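Local coordinates for arginyl-trna synthetase (Thermus thermophilus, PDB 1IQ0), which probably attaches L-arginine to its cognate tRNA at the expense of ATP, as a monomeric class I aminoacyl-tRNA synthetase, at residues H427-K430 with E431-A434; R479-S482 with I483-A487. All blocks are in the same frame, centred on the assembly; numbering follows the deposited sequence.

Interaction 1: residues H427-K430 with E431-A434; sequences HPDK and EEAA
The N-terminus of helix 430-448 is closed by an N-cap, in which the carboxylate of Asp429 reaches forward to the backbone of Glu432. The N-H of Glu432 points almost straight at Asp429 OD2, with an N-H...O angle of 175°, but at 3.3 Å between Glu432 N and OD2 the capping bond is weak. Asp429 CG stands anti to the backbone N (chi1 -173°), which swings the carboxylate forward over the start of the first turn; its other oxygen, OD1, lies 3.2 Å from Glu432 CB. The helical bonding starts beside it: Ala433 N gives a weak bond of 3.4 Å to Asp429 O, whereas Ala434 N makes a firm one of 2.8 Å to Lys430 O. A negative group here faces the positive end of the helix dipole, an arrangement that would be expected to favour the charged carboxylate. Ahead of the cap, the His427 imidazole lies against the first turn. Ala433 CB sits over one ring face in a CH-pi contact, 3.9 Å from the ring centroid and displaced toward the rim on the CE1 side. Glu432 forms a salt bridge with Arg435 within the helix, while Glu431 forms one with Arg417 and Lys430 NZ bonds back to Pro425 O. The turn comes after the loop that leaves helix 405-423 and packs back against that helix, Ala433 on Val420 and Ala434 on Arg417.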
loop_
_atom_site.group_PDB
_atom_site.type_symbol
_atom_site.label_atom_id
_atom_site.label_comp_id
_atom_site.label_asym_id
_atom_site.label_seq_id
_atom_site.Cartn_x
_atom_site.Cartn_y
_atom_site.Cartn_z
ATOM N N HIS A 427 20.331 11.266 23.875
ATOM C CA HIS A 427 18.916 11.071 23.584
ATOM C C HIS A 427 18.248 10.390 24.775
ATOM O O HIS A 427 18.750 9.393 25.285
ATOM C CB HIS A 427 18.757 10.209 22.329
ATOM C CG HIS A 427 17.340 10.073 21.861
ATOM N ND1 HIS A 427 16.937 10.451 20.599
ATOM C CD2 HIS A 427 16.234 9.605 22.486
ATOM C CE1 HIS A 427 15.643 10.224 20.468
ATOM N NE2 HIS A 427 15.191 9.711 21.599
ATOM N N PRO A 428 17.104 10.922 25.236
ATOM C CA PRO A 428 16.407 10.318 26.379
ATOM C C PRO A 428 16.170 8.815 26.219
ATOM O O PRO A 428 16.868 8.008 26.833
ATOM C CB PRO A 428 15.107 11.123 26.464
ATOM C CG PRO A 428 14.919 11.645 25.056
ATOM C CD PRO A 428 16.321 12.034 24.669
ATOM N N ASP A 429 15.192 8.439 25.397
ATOM C CA ASP A 429 14.897 7.025 25.164
ATOM C C ASP A 429 15.522 6.582 23.843
ATOM O O ASP A 429 14.958 6.802 22.771
ATOM C CB ASP A 429 13.385 6.789 25.130
ATOM C CG ASP A 429 13.027 5.312 25.055
ATOM O OD1 ASP A 429 11.821 4.988 25.084
ATOM O OD2 ASP A 429 13.950 4.474 24.970
ATOM N N LYS A 430 16.687 5.950 23.933
ATOM C CA LYS A 430 17.418 5.487 22.757
ATOM C C LYS A 430 16.785 4.277 22.082
ATOM O O LYS A 430 16.840 4.150 20.860
ATOM C CB LYS A 430 18.864 5.151 23.135
ATOM C CG LYS A 430 19.632 6.303 23.765
ATOM C CD LYS A 430 21.056 5.895 24.113
ATOM C CE LYS A 430 21.795 7.013 24.837
ATOM N NZ LYS A 430 21.846 8.264 24.030
ATOM N N GLU A 431 16.193 3.386 22.870
ATOM C CA GLU A 431 15.571 2.190 22.314
ATOM C C GLU A 431 14.380 2.536 21.421
ATOM O O GLU A 431 14.254 2.011 20.313
ATOM C CB GLU A 431 15.130 1.241 23.429
ATOM C CG GLU A 431 14.626 -0.098 22.911
ATOM C CD GLU A 431 15.594 -0.746 21.929
ATOM O OE1 GLU A 431 16.751 -1.017 22.316
ATOM O OE2 GLU A 431 15.195 -0.981 20.767
ATOM N N GLU A 432 13.508 3.415 21.903
ATOM C CA GLU A 432 12.354 3.826 21.122
ATOM C C GLU A 432 12.839 4.501 19.837
ATOM O O GLU A 432 12.259 4.314 18.764
ATOM C CB GLU A 432 11.481 4.796 21.919
ATOM C CG GLU A 432 10.305 5.341 21.126
ATOM C CD GLU A 432 9.277 4.274 20.783
ATOM O OE1 GLU A 432 9.666 3.142 20.430
ATOM O OE2 GLU A 432 8.070 4.578 20.857
ATOM N N ALA A 433 13.913 5.279 19.949
ATOM C CA ALA A 433 14.481 5.971 18.795
ATOM C C ALA A 433 15.003 4.963 17.776
ATOM O O ALA A 433 14.799 5.123 16.571
ATOM C CB ALA A 433 15.613 6.890 19.235
ATOM N N ALA A 434 15.681 3.928 18.266
ATOM C CA ALA A 434 16.230 2.899 17.387
ATOM C C ALA A 434 15.104 2.126 16.692
ATOM O O ALA A 434 15.205 1.808 15.508
ATOM C CB ALA A 434 17.113 1.941 18.180
#

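Interaction 2: residues R479-S482 with I483-A487; sequences RAHS and ILRKA
Residues 479-487 form the last turns of helix 470-487 in the DALR anticodon-binding domain, where the backbone bonds Arg485 N to His481 O (3.0 Å) and Lys486 N to Ser482 O (3.1 Å) are sound, while those from Ile483 N to Arg479 O and from Leu484 N to Ala480 O are weak. One turn apart, His481 and Arg485 join their side chains across the outside of the helix. Arg485 NH2 donates to His481 ND1 over 2.9 Å at an N-H...N angle of 148°. NH2 comes in at the edge of the imidazole, tilted somewhat from its plane, and the ring and guanidinium planes are turned 36° apart. A bend at chi3 (-53°) folds the arginine back along the helix, bringing one guanidinium face over Ser482 CA, 3.6 Å from CZ. Ser482 turns its hydroxyl back along the helix: OG donates to Arg479 O over 2.7 Å, giving that carbonyl a second donor beside the weak one from Ile483. Ile483 CG1 packs 3.4 Å from Arg479 O. Ile483 also lies on Trp539 of helix 525-544, and Leu484 on Val570 of helix 562-583. Arg485 NH2 also bonds to Glu590 O near the C-terminus of the chain. With ND1 accepting from the arginine, the proton of a neutral imidazole would probably sit on NE2, and the adjacent guanidinium would be expected to disfavour a second positive charge.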
loop_
_atom_site.group_PDB
_atom_site.type_symbol
_atom_site.label_atom_id
_atom_site.label_comp_id
_atom_site.label_asym_id
_atom_site.label_seq_id
_atom_site.Cartn_x
_atom_site.Cartn_y
_atom_site.Cartn_z
ATOM N N ARG A 479 14.823 17.546 11.854
ATOM C CA ARG A 479 15.562 18.797 11.717
ATOM C C ARG A 479 14.579 19.974 11.697
ATOM O O ARG A 479 14.768 20.960 12.401
ATOM C CB ARG A 479 16.377 18.790 10.422
ATOM C CG ARG A 479 17.322 19.980 10.259
ATOM C CD ARG A 479 18.761 19.601 10.599
ATOM N NE ARG A 479 19.649 19.677 9.438
ATOM C CZ ARG A 479 19.466 19.009 8.303
ATOM N NH1 ARG A 479 18.419 18.201 8.163
ATOM N NH2 ARG A 479 20.331 19.142 7.304
ATOM N N ALA A 480 13.533 19.865 10.884
ATOM C CA ALA A 480 12.534 20.926 10.783
ATOM C C ALA A 480 11.851 21.132 12.131
ATOM O O ALA A 480 11.656 22.263 12.577
ATOM C CB ALA A 480 11.493 20.571 9.721
ATOM N N HIS A 481 11.498 20.031 12.781
ATOM C CA HIS A 481 10.832 20.090 14.076
ATOM C C HIS A 481 11.707 20.720 15.166
ATOM O O HIS A 481 11.198 21.441 16.027
ATOM C CB HIS A 481 10.398 18.682 14.509
ATOM C CG HIS A 481 9.492 18.670 15.701
ATOM N ND1 HIS A 481 9.955 18.781 16.996
ATOM C CD2 HIS A 481 8.142 18.579 15.793
ATOM C CE1 HIS A 481 8.933 18.759 17.833
ATOM N NE2 HIS A 481 7.822 18.638 17.129
ATOM N N SER A 482 13.013 20.456 15.132
ATOM C CA SER A 482 13.908 21.019 16.145
ATOM C C SER A 482 13.912 22.550 16.080
ATOM O O SER A 482 14.022 23.219 17.103
ATOM C CB SER A 482 15.337 20.485 15.970
ATOM O OG SER A 482 15.951 21.051 14.826
ATOM N N ILE A 483 13.788 23.096 14.875
ATOM C CA ILE A 483 13.754 24.547 14.678
ATOM C C ILE A 483 12.506 25.139 15.350
ATOM O O ILE A 483 12.580 26.158 16.041
ATOM C CB ILE A 483 13.730 24.903 13.166
ATOM C CG1 ILE A 483 15.004 24.391 12.491
ATOM C CG2 ILE A 483 13.581 26.418 12.981
ATOM C CD1 ILE A 483 15.005 24.535 10.960
ATOM N N LEU A 484 11.363 24.494 15.144
ATOM C CA LEU A 484 10.103 24.941 15.733
ATOM C C LEU A 484 10.176 24.855 17.258
ATOM O O LEU A 484 9.593 25.663 17.978
ATOM C CB LEU A 484 8.953 24.062 15.238
ATOM C CG LEU A 484 8.745 23.907 13.725
ATOM C CD1 LEU A 484 7.573 22.962 13.480
ATOM C CD2 LEU A 484 8.475 25.258 13.086
ATOM N N ARG A 485 10.898 23.859 17.742
ATOM C CA ARG A 485 11.052 23.645 19.173
ATOM C C ARG A 485 11.779 24.846 19.790
ATOM O O ARG A 485 11.363 25.383 20.821
ATOM C CB ARG A 485 11.853 22.362 19.386
ATOM C CG ARG A 485 11.783 21.736 20.761
ATOM C CD ARG A 485 12.610 20.446 20.756
ATOM N NE ARG A 485 12.212 19.560 19.659
ATOM C CZ ARG A 485 13.059 18.900 18.869
ATOM N NH1 ARG A 485 14.370 19.013 19.042
ATOM N NH2 ARG A 485 12.595 18.127 17.895
ATOM N N LYS A 486 12.856 25.267 19.136
ATOM C CA LYS A 486 13.666 26.391 19.597
ATOM C C LYS A 486 12.998 27.752 19.427
ATOM O O LYS A 486 13.269 28.681 20.192
ATOM C CB LYS A 486 15.012 26.387 18.861
ATOM C CG LYS A 486 15.894 25.209 19.238
ATOM C CD LYS A 486 16.972 24.929 18.204
ATOM C CE LYS A 486 17.746 23.672 18.589
ATOM N NZ LYS A 486 18.718 23.230 17.554
ATOM N N ALA A 487 12.120 27.866 18.437
ATOM C CA ALA A 487 11.442 29.127 18.151
ATOM C C ALA A 487 10.322 29.489 19.111
ATOM O O ALA A 487 10.121 30.664 19.415
ATOM C CB ALA A 487 10.895 29.111 16.721
#

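Overall arrangement
Along the chain, interaction 1 closes before interaction 2 opens. The first starts helix 430-448, in the class I catalytic domain; the second ends helix 470-487, in the DALR anticodon-binding domain. Their centres lie 19 Å apart and their nearest atoms about 9 Å, without touching, on the same side of the chain's centre. The first is a helix cap and the second lies wholly within a helix; helix 405-423 packs against the first, helices 525-544 and 562-583 against the second. Between them the chain passes through strand 455-457, an outermost strand of the mixed sheet, and so leads from the catalytic region into the helical anticodon-binding region.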